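Local coordinates for Mab-21 domain-containing protein (Tribolium castaneum, PDB 7LT2) that senses cytoplasmic double-stranded RNA and, as a nucleotidyltransferase, makes the cyclic dinucleotide 2',3'-cGAMP from ATP and GTP to trigger innate immunity, at residues K292-S295 and F296-K299; D253-N256 and R257-P260; V304-T307 and T308-Y312; I281-V284 and F285-I289. One frame throughout, in Å; residues are numbered along the deposited sequence.

Interaction 1: K292-S295 and F296-K299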
loop_
_atom_site.group_PDB
_atom_site.type_symbol
_atom_site.label_atom_id
_atom_site.label_comp_id
_atom_site.label_asym_id
_atom_site.label_seq_id
_atom_site.Cartn_x
_atom_site.Cartn_y
_atom_site.Cartn_z
ATOM N N LYS A 292 11.087 15.525 -14.062
ATOM C CA LYS A 292 12.268 16.212 -13.560
ATOM C C LYS A 292 13.534 15.433 -13.890
ATOM O O LYS A 292 13.533 14.202 -13.952
ATOM C CB LYS A 292 12.178 16.406 -12.043
ATOM C CG LYS A 292 11.081 17.345 -11.579
ATOM C CD LYS A 292 11.318 18.758 -12.065
ATOM C CE LYS A 292 10.295 19.697 -11.458
ATOM N NZ LYS A 292 10.357 21.067 -12.024
ATOM N N ASP A 293 14.622 16.169 -14.100
ATOM C CA ASP A 293 15.933 15.546 -14.083
ATOM C C ASP A 293 16.202 14.973 -12.692
ATOM O O ASP A 293 15.618 15.405 -11.692
ATOM C CB ASP A 293 17.008 16.565 -14.460
ATOM C CG ASP A 293 18.366 15.932 -14.640
ATOM O OD1 ASP A 293 18.592 15.304 -15.697
ATOM O OD2 ASP A 293 19.205 16.058 -13.724
ATOM N N GLN A 294 17.097 13.982 -12.627
ATOM C CA GLN A 294 17.402 13.355 -11.343
ATOM C C GLN A 294 18.001 14.348 -10.348
ATOM O O GLN A 294 17.817 14.200 -9.135
ATOM C CB GLN A 294 18.351 12.172 -11.544
ATOM C CG GLN A 294 17.637 10.921 -12.000
ATOM C CD GLN A 294 16.505 10.550 -11.064
ATOM O OE1 GLN A 294 16.737 10.202 -9.903
ATOM N NE2 GLN A 294 15.269 10.638 -11.560
ATOM N N SER A 295 18.708 15.371 -10.835
ATOM C CA SER A 295 19.357 16.320 -9.937
ATOM C C SER A 295 18.361 17.144 -9.131
ATOM O O SER A 295 18.743 17.730 -8.114
ATOM C CB SER A 295 20.272 17.245 -10.737
ATOM O OG SER A 295 19.545 17.890 -11.768
ATOM N N PHE A 296 17.095 17.191 -9.554
ATOM C CA PHE A 296 16.099 17.984 -8.838
ATOM C C PHE A 296 15.998 17.567 -7.377
ATOM O O PHE A 296 15.850 18.414 -6.487
ATOM C CB PHE A 296 14.744 17.845 -9.531
ATOM C CG PHE A 296 13.607 18.483 -8.789
ATOM C CD1 PHE A 296 13.457 19.859 -8.771
ATOM C CD2 PHE A 296 12.669 17.697 -8.132
ATOM C CE1 PHE A 296 12.400 20.447 -8.096
ATOM C CE2 PHE A 296 11.607 18.275 -7.456
ATOM C CZ PHE A 296 11.471 19.654 -7.436
ATOM N N TRP A 297 16.101 16.268 -7.107
ATOM C CA TRP A 297 15.902 15.743 -5.764
ATOM C C TRP A 297 17.075 16.016 -4.831
ATOM O O TRP A 297 16.978 15.714 -3.636
ATOM C CB TRP A 297 15.608 14.245 -5.862
ATOM C CG TRP A 297 14.471 13.987 -6.816
ATOM C CD1 TRP A 297 14.551 13.405 -8.049
ATOM C CD2 TRP A 297 13.095 14.347 -6.630
ATOM N NE1 TRP A 297 13.309 13.365 -8.633
ATOM C CE2 TRP A 297 12.398 13.940 -7.786
ATOM C CE3 TRP A 297 12.387 14.975 -5.600
ATOM C CZ2 TRP A 297 11.023 14.134 -7.942
ATOM C CZ3 TRP A 297 11.015 15.166 -5.752
ATOM C CH2 TRP A 297 10.350 14.746 -6.917
ATOM N N ASN A 298 18.164 16.592 -5.333
ATOM C CA ASN A 298 19.295 16.971 -4.497
ATOM C C ASN A 298 19.291 18.450 -4.144
ATOM O O ASN A 298 20.220 18.919 -3.478
ATOM C CB ASN A 298 20.609 16.593 -5.187
ATOM C CG ASN A 298 20.778 15.091 -5.300
ATOM O OD1 ASN A 298 20.369 14.351 -4.405
ATOM N ND2 ASN A 298 21.359 14.632 -6.406
ATOM N N LYS A 299 18.267 19.188 -4.560
ATOM C CA LYS A 299 18.134 20.577 -4.153
ATOM C C LYS A 299 17.751 20.643 -2.676
ATOM O O LYS A 299 17.541 19.624 -2.014
ATOM C CB LYS A 299 17.122 21.285 -5.049
ATOM C CG LYS A 299 17.607 21.369 -6.485
ATOM C CD LYS A 299 16.654 22.102 -7.389
ATOM C CE LYS A 299 17.323 22.390 -8.727
ATOM N NZ LYS A 299 16.599 23.422 -9.519
HETATM O O HOH W 1 13.410 12.755 -11.408
#
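D293 accepts through two oxygens: its carboxylate OD2 is gripped by S295 OG at 2.7 Å and by S295 N at 3.0 Å, and its backbone O takes F296 N at 3.2 Å. The hydroxyl reaches OD2 on the anti side, near the carboxylate plane, whereas the amide comes from above that plane. With chi1 at 56°, S295 places OG between its own N and carbonyl carbon, and both donors meet one oxygen. The S295 N bond closes an Asx turn, which opens the 3-10 segment between helices 278-291 and 301-318 of the HhH/H2TH-like domain; N298 N to S295 O, 3.1 Å, continues the three-residue spacing. K292 bends at chi2 (-64°) and lays its methylenes over one face of F296. CE stands 4.1 Å from the ring centroid, a CH-pi contact close to the ring normal, and NZ makes an off-centre cation-pi contact; a long aliphatic chain with a charged tip suits this place. F296 sets CD2 over the middle of the W297 indole. Water 1 lies 2.8 Å from W297 NE1, as acceptor, and 2.9 Å from the backbone O of K292, a residue of the manganese site with I289 and E290; D293 also binds manganese.

Interaction 2: D253-N256 and R257-P260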
loop_
_atom_site.group_PDB
_atom_site.type_symbol
_atom_site.label_atom_id
_atom_site.label_comp_id
_atom_site.label_asym_id
_atom_site.label_seq_id
_atom_site.Cartn_x
_atom_site.Cartn_y
_atom_site.Cartn_z
ATOM N N ASP A 253 12.708 5.589 -4.481
ATOM C CA ASP A 253 13.866 5.329 -3.637
ATOM C C ASP A 253 15.075 6.106 -4.147
ATOM O O ASP A 253 15.129 6.526 -5.306
ATOM C CB ASP A 253 14.179 3.828 -3.622
ATOM C CG ASP A 253 14.927 3.380 -2.377
ATOM O OD1 ASP A 253 15.191 4.202 -1.470
ATOM O OD2 ASP A 253 15.258 2.179 -2.304
ATOM N N ASN A 254 16.052 6.295 -3.256
ATOM C CA ASN A 254 17.320 6.949 -3.586
ATOM C C ASN A 254 17.092 8.325 -4.214
ATOM O O ASN A 254 17.702 8.690 -5.222
ATOM C CB ASN A 254 18.172 6.053 -4.495
ATOM C CG ASN A 254 19.547 6.639 -4.776
ATOM O OD1 ASN A 254 20.136 7.317 -3.928
ATOM N ND2 ASN A 254 20.054 6.403 -5.983
ATOM N N LYS A 255 16.193 9.106 -3.602
ATOM C CA LYS A 255 15.882 10.436 -4.112
ATOM C C LYS A 255 15.859 11.478 -3.000
ATOM O O LYS A 255 15.116 12.462 -3.077
ATOM C CB LYS A 255 14.568 10.429 -4.892
ATOM C CG LYS A 255 14.737 9.815 -6.282
ATOM C CD LYS A 255 13.485 9.909 -7.130
ATOM C CE LYS A 255 13.779 9.541 -8.580
ATOM N NZ LYS A 255 14.182 8.118 -8.763
ATOM N N ASN A 256 16.677 11.273 -1.969
ATOM C CA ASN A 256 17.091 12.317 -1.033
ATOM C C ASN A 256 15.922 13.111 -0.465
ATOM O O ASN A 256 15.285 12.674 0.498
ATOM C CB ASN A 256 18.094 13.249 -1.721
ATOM C CG ASN A 256 18.897 14.066 -0.734
ATOM O OD1 ASN A 256 18.665 14.007 0.474
ATOM N ND2 ASN A 256 19.858 14.828 -1.243
ATOM N N ARG A 257 15.628 14.273 -1.052
ATOM C CA ARG A 257 14.583 15.140 -0.519
ATOM C C ARG A 257 13.165 14.652 -0.812
ATOM O O ARG A 257 12.212 15.221 -0.266
ATOM C CB ARG A 257 14.744 16.565 -1.067
ATOM C CG ARG A 257 15.688 17.463 -0.257
ATOM C CD ARG A 257 17.128 17.004 -0.380
ATOM N NE ARG A 257 18.074 18.051 -0.001
ATOM C CZ ARG A 257 18.741 18.087 1.144
ATOM N NH1 ARG A 257 18.580 17.154 2.069
ATOM N NH2 ARG A 257 19.602 19.076 1.361
ATOM N N LEU A 258 12.994 13.610 -1.632
ATOM C CA LEU A 258 11.662 13.282 -2.145
ATOM C C LEU A 258 10.703 12.861 -1.033
ATOM O O LEU A 258 9.588 13.383 -0.939
ATOM C CB LEU A 258 11.754 12.184 -3.209
ATOM C CG LEU A 258 10.418 11.800 -3.868
ATOM C CD1 LEU A 258 10.631 11.445 -5.330
ATOM C CD2 LEU A 258 9.722 10.640 -3.146
ATOM N N LYS A 259 11.093 11.884 -0.208
ATOM C CA LYS A 259 10.131 11.349 0.757
ATOM C C LYS A 259 9.782 12.365 1.845
ATOM O O LYS A 259 8.603 12.464 2.210
ATOM C CB LYS A 259 10.636 10.028 1.356
ATOM C CG LYS A 259 10.665 8.901 0.329
ATOM C CD LYS A 259 10.977 7.554 0.955
ATOM C CE LYS A 259 10.997 6.469 -0.117
ATOM N NZ LYS A 259 11.265 5.124 0.464
ATOM N N PRO A 260 10.732 13.144 2.383
ATOM C CA PRO A 260 10.310 14.257 3.256
ATOM C C PRO A 260 9.334 15.205 2.578
ATOM O O PRO A 260 8.345 15.614 3.198
ATOM C CB PRO A 260 11.637 14.944 3.615
ATOM C CG PRO A 260 12.632 13.831 3.571
ATOM C CD PRO A 260 12.197 12.959 2.420
HETATM O O HOH W 2 13.657 10.536 0.079
#
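A chi1 of -162° turns the N256 amide away from its own backbone N, and a bend at chi2 (69°) folds R257 back alongside it, so that the two side chains run the same way. R257 CD rests 3.4 Å from N256 CG, and ND2 sits over one face of the guanidinium, the two planes 32° apart. Both groups are held from elsewhere, N256 ND2 by N298 OD1 and R257 NE by K299 O. The backbone beneath them is a type II' beta turn from K255 to L258, closed by L258 N to K255 O at 2.8 Å, and asparagine suits its second position because it tolerates a positive phi. The turn feeds directly into helix 258-272, a helix of the HhH/H2TH-like domain. K255 and L258 lie side by side, K255 CD 3.7 Å from L258 CD1: the lysine lends its methylenes to the buried leucine, while its NZ goes to L251 O. Water 2 donates to N256 O at 2.7 Å and accepts from K259 N at 2.9 Å. P260 has no N-H to satisfy in this first turn and brings only CD, 3.6 Å from N256 O.

Interaction 3: V304-T307 and T308-Y312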
loop_
_atom_site.group_PDB
_atom_site.type_symbol
_atom_site.label_atom_id
_atom_site.label_comp_id
_atom_site.label_asym_id
_atom_site.label_seq_id
_atom_site.Cartn_x
_atom_site.Cartn_y
_atom_site.Cartn_z
ATOM N N VAL A 304 12.652 21.801 -3.002
ATOM C CA VAL A 304 11.892 20.646 -3.478
ATOM C C VAL A 304 10.453 20.717 -2.978
ATOM O O VAL A 304 9.503 20.486 -3.738
ATOM C CB VAL A 304 12.579 19.335 -3.051
ATOM C CG1 VAL A 304 11.737 18.119 -3.464
ATOM C CG2 VAL A 304 13.970 19.239 -3.660
ATOM N N PHE A 305 10.270 21.040 -1.696
ATOM C CA PHE A 305 8.924 21.149 -1.136
ATOM C C PHE A 305 8.110 22.224 -1.848
ATOM O O PHE A 305 6.969 21.982 -2.260
ATOM C CB PHE A 305 9.006 21.441 0.365
ATOM C CG PHE A 305 7.682 21.825 0.990
ATOM C CD1 PHE A 305 6.686 20.878 1.180
ATOM C CD2 PHE A 305 7.450 23.124 1.412
ATOM C CE1 PHE A 305 5.474 21.224 1.756
ATOM C CE2 PHE A 305 6.240 23.479 1.992
ATOM C CZ PHE A 305 5.252 22.529 2.165
ATOM N N MET A 306 8.675 23.426 -1.993
ATOM C CA MET A 306 7.937 24.517 -2.621
ATOM C C MET A 306 7.615 24.213 -4.076
ATOM O O MET A 306 6.516 24.518 -4.557
ATOM C CB MET A 306 8.732 25.820 -2.519
ATOM C CG MET A 306 8.803 26.395 -1.113
ATOM S SD MET A 306 7.174 26.773 -0.437
ATOM C CE MET A 306 6.559 27.898 -1.684
ATOM N N THR A 307 8.560 23.619 -4.802
ATOM C CA THR A 307 8.326 23.366 -6.217
ATOM C C THR A 307 7.292 22.266 -6.420
ATOM O O THR A 307 6.395 22.407 -7.260
ATOM C CB THR A 307 9.637 23.012 -6.914
ATOM O OG1 THR A 307 10.491 24.161 -6.905
ATOM C CG2 THR A 307 9.375 22.592 -8.354
ATOM N N THR A 308 7.391 21.169 -5.657
ATOM C CA THR A 308 6.417 20.093 -5.815
ATOM C C THR A 308 5.048 20.507 -5.292
ATOM O O THR A 308 4.028 20.067 -5.828
ATOM C CB THR A 308 6.889 18.804 -5.129
ATOM O OG1 THR A 308 7.154 19.028 -3.735
ATOM C CG2 THR A 308 8.143 18.264 -5.807
ATOM N N LEU A 309 5.004 21.370 -4.273
ATOM C CA LEU A 309 3.719 21.876 -3.798
ATOM C C LEU A 309 3.025 22.703 -4.873
ATOM O O LEU A 309 1.813 22.572 -5.079
ATOM C CB LEU A 309 3.909 22.704 -2.526
ATOM C CG LEU A 309 2.659 23.374 -1.934
ATOM C CD1 LEU A 309 1.601 22.356 -1.514
ATOM C CD2 LEU A 309 3.030 24.267 -0.757
ATOM N N ARG A 310 3.780 23.553 -5.574
ATOM C CA ARG A 310 3.215 24.324 -6.677
ATOM C C ARG A 310 2.683 23.417 -7.781
ATOM O O ARG A 310 1.596 23.659 -8.324
ATOM C CB ARG A 310 4.270 25.278 -7.237
ATOM C CG ARG A 310 4.658 26.412 -6.299
ATOM C CD ARG A 310 5.687 27.322 -6.951
ATOM N NE ARG A 310 6.218 28.310 -6.020
ATOM C CZ ARG A 310 5.658 29.486 -5.774
ATOM N NH1 ARG A 310 4.541 29.860 -6.379
ATOM N NH2 ARG A 310 6.233 30.308 -4.901
ATOM N N GLU A 311 3.445 22.371 -8.136
ATOM C CA GLU A 311 3.033 21.474 -9.214
ATOM C C GLU A 311 1.841 20.619 -8.786
ATOM O O GLU A 311 0.939 20.357 -9.592
ATOM C CB GLU A 311 4.222 20.612 -9.670
ATOM C CG GLU A 311 4.864 21.080 -10.974
ATOM C CD GLU A 311 3.926 20.949 -12.150
ATOM O OE1 GLU A 311 3.648 19.797 -12.551
ATOM O OE2 GLU A 311 3.470 21.998 -12.665
ATOM N N TYR A 312 1.818 20.191 -7.520
ATOM C CA TYR A 312 0.652 19.513 -6.959
ATOM C C TYR A 312 -0.601 20.377 -7.081
ATOM O O TYR A 312 -1.671 19.885 -7.465
ATOM C CB TYR A 312 0.949 19.150 -5.499
ATOM C CG TYR A 312 -0.217 18.674 -4.664
ATOM C CD1 TYR A 312 -0.909 17.521 -4.994
ATOM C CD2 TYR A 312 -0.585 19.354 -3.511
ATOM C CE1 TYR A 312 -1.963 17.076 -4.218
ATOM C CE2 TYR A 312 -1.629 18.916 -2.725
ATOM C CZ TYR A 312 -2.313 17.776 -3.081
ATOM O OH TYR A 312 -3.354 17.344 -2.291
HETATM O O HOH W 3 8.907 27.050 -6.321
#
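V304 and T308 begin a run of i to i+4 contacts along helix 301-318, which packs within the HhH/H2TH-like domain against helices 258-272, 278-291 and 337-354. The carbonyl O of V304 is gripped twice, by T308 N at 2.9 Å and by T308 OG1 at 2.8 Å, the two donors reaching it from opposite faces of the carbonyl plane. The hydroxyl gets there because chi1 of T308 is 57°, which swings OG1 back over the preceding turn; a buried threonine is thus satisfied by its own helix, and its CG2 remains for apolar contact, 4.3 Å from V304 CG1. F305 comes next and lies alongside L309, pointing the same way, with CZ 4.1 Å from L309 CD2. These two apolar side chains face helix 258-272, where F305 meets L264 and L309 meets L268. M306 curls at both chi2 and chi3, about -60° each, and brings its methyl CE within 4.0 Å of R310 NH2, obliquely to the guanidinium. The arginine, extended from CG to NE, passes over the M306 carbonyl; its long chain carries the charge out to a salt bridge with E355 at the exposed side of the helix. T307 hands its OG1 to E303 O, one turn back, and its backbone O to the amide of E311. Water 3 loosely joins T307 to R310 by two weak bonds: it lies 3.3 Å from T307 OG1 and accepts from R310 NE at 3.0 Å.

Interaction 4: I281-V284 and F285-I289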
loop_
_atom_site.group_PDB
_atom_site.type_symbol
_atom_site.label_atom_id
_atom_site.label_comp_id
_atom_site.label_asym_id
_atom_site.label_seq_id
_atom_site.Cartn_x
_atom_site.Cartn_y
_atom_site.Cartn_z
ATOM N N ILE A 281 -1.554 11.996 -4.126
ATOM C CA ILE A 281 -0.317 12.749 -3.937
ATOM C C ILE A 281 0.881 11.922 -4.384
ATOM O O ILE A 281 1.778 12.426 -5.072
ATOM C CB ILE A 281 -0.184 13.195 -2.470
ATOM C CG1 ILE A 281 -1.279 14.207 -2.127
ATOM C CG2 ILE A 281 1.188 13.808 -2.213
ATOM C CD1 ILE A 281 -1.414 14.474 -0.643
ATOM N N LYS A 282 0.915 10.640 -4.003
ATOM C CA LYS A 282 1.970 9.751 -4.486
ATOM C C LYS A 282 2.022 9.749 -6.007
ATOM O O LYS A 282 3.105 9.818 -6.602
ATOM C CB LYS A 282 1.743 8.332 -3.957
ATOM C CG LYS A 282 2.916 7.378 -4.182
ATOM C CD LYS A 282 2.531 5.941 -3.850
ATOM C CE LYS A 282 3.718 4.994 -4.003
ATOM N NZ LYS A 282 3.299 3.569 -3.871
ATOM N N THR A 283 0.850 9.704 -6.652
ATOM C CA THR A 283 0.785 9.688 -8.110
ATOM C C THR A 283 1.356 10.967 -8.707
ATOM O O THR A 283 2.073 10.925 -9.714
ATOM C CB THR A 283 -0.661 9.481 -8.568
ATOM O OG1 THR A 283 -1.124 8.194 -8.132
ATOM C CG2 THR A 283 -0.760 9.561 -10.087
ATOM N N VAL A 284 1.037 12.120 -8.112
ATOM C CA VAL A 284 1.616 13.375 -8.584
ATOM C C VAL A 284 3.140 13.302 -8.552
ATOM O O VAL A 284 3.816 13.725 -9.497
ATOM C CB VAL A 284 1.080 14.558 -7.756
ATOM C CG1 VAL A 284 1.924 15.801 -7.972
ATOM C CG2 VAL A 284 -0.373 14.837 -8.122
ATOM N N PHE A 285 3.705 12.726 -7.489
ATOM C CA PHE A 285 5.162 12.633 -7.408
ATOM C C PHE A 285 5.738 11.657 -8.431
ATOM O O PHE A 285 6.841 11.889 -8.937
ATOM C CB PHE A 285 5.601 12.261 -5.989
ATOM C CG PHE A 285 5.796 13.454 -5.096
ATOM C CD1 PHE A 285 4.705 14.073 -4.504
ATOM C CD2 PHE A 285 7.066 13.979 -4.880
ATOM C CE1 PHE A 285 4.874 15.181 -3.693
ATOM C CE2 PHE A 285 7.246 15.088 -4.070
ATOM C CZ PHE A 285 6.148 15.692 -3.475
ATOM N N LEU A 286 5.017 10.580 -8.766
ATOM C CA LEU A 286 5.459 9.722 -9.865
ATOM C C LEU A 286 5.555 10.509 -11.167
ATOM O O LEU A 286 6.523 10.361 -11.921
ATOM C CB LEU A 286 4.517 8.526 -10.030
ATOM C CG LEU A 286 4.453 7.504 -8.895
ATOM C CD1 LEU A 286 3.422 6.435 -9.207
ATOM C CD2 LEU A 286 5.823 6.869 -8.656
ATOM N N HIS A 287 4.563 11.362 -11.443
ATOM C CA HIS A 287 4.633 12.216 -12.624
ATOM C C HIS A 287 5.793 13.197 -12.533
ATOM O O HIS A 287 6.485 13.439 -13.528
ATOM C CB HIS A 287 3.316 12.967 -12.810
ATOM C CG HIS A 287 2.182 12.089 -13.216
ATOM N ND1 HIS A 287 2.193 11.357 -14.384
ATOM C CD2 HIS A 287 1.003 11.813 -12.610
ATOM C CE1 HIS A 287 1.066 10.676 -14.484
ATOM N NE2 HIS A 287 0.326 10.937 -13.422
ATOM N N ILE A 288 6.015 13.780 -11.351
ATOM C CA ILE A 288 7.120 14.723 -11.183
ATOM C C ILE A 288 8.463 14.023 -11.380
ATOM O O ILE A 288 9.384 14.583 -11.989
ATOM C CB ILE A 288 7.033 15.417 -9.811
ATOM C CG1 ILE A 288 5.785 16.294 -9.739
ATOM C CG2 ILE A 288 8.276 16.263 -9.559
ATOM C CD1 ILE A 288 5.608 16.971 -8.410
ATOM N N ILE A 289 8.595 12.792 -10.873
ATOM C CA ILE A 289 9.811 12.014 -11.113
ATOM C C ILE A 289 10.065 11.868 -12.607
ATOM O O ILE A 289 11.203 11.994 -13.077
ATOM C CB ILE A 289 9.717 10.635 -10.432
ATOM C CG1 ILE A 289 9.885 10.756 -8.921
ATOM C CG2 ILE A 289 10.764 9.676 -11.009
ATOM C CD1 ILE A 289 9.483 9.492 -8.183
#
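I281 to F285 is the first of four successive backbone bonds that make this stretch a regular alpha helix. F285 N meets I281 O at 3.1 Å, L286 N meets K282 O, H287 N follows to T283 O, and I288 N closes on V284 O at 2.9 Å. Apolar contacts use the same four-residue spacing. F285 turns the edge of its ring to the helix backbone, with CD1 3.4 Å from I281 O, while CE1 reaches I281 CG2 at 4.2 Å; a flat ring held edge-on in this way leaves the rest of the ring to pack on L258, V262 and T308. V284 and I288 cross obliquely, CG1 of the valine 3.9 Å from CD1 of the isoleucine. The valine places CG1 anti to its backbone N (chi1 165°), toward the next turn, and branched side chains of this kind suit a face buried against helix 301-318. T283 and H287 form a polar pair and point the same way; the imidazole sets CD2 3.2 Å from T283 O, and T283 CG2 lies 3.8 Å from H287 NE2. That NE2 is bonded to P322 O, and T283 OG1 to Y279 O, so T283 OG1, in a buried residue, and H287 NE2 each have a backbone acceptor. Separately, the extended chain of K282 ends in salt bridges to E248 and D61. I281 and K282 are probably ATP-binding residues, and I289 is a manganese ligand; helix 278-291 of the HhH/H2TH-like domain therefore probably runs from the nucleotide pocket to the manganese site.

Overall arrangement
Interactions 3 and 4 are buried, each within one alpha helix, and their helices pack against each other: T308 packs on F285 and I288, and Y312 on I281. Interaction 1 is partly buried and interaction 2 lies at the surface; both are built from turns, with a bridging water in each and lysine side chains that pack through their methylenes, in place of the unbroken i to i+4 bonds of interactions 3 and 4. Interaction 1 joins the two helices of interactions 4 and 3 along the chain, and its W297 reaches into both, touching I288, I289 and V304. Interaction 2 is tied to it by polar bonds from N256 and R257, and to interaction 4 by L258 on I289, close to the manganese.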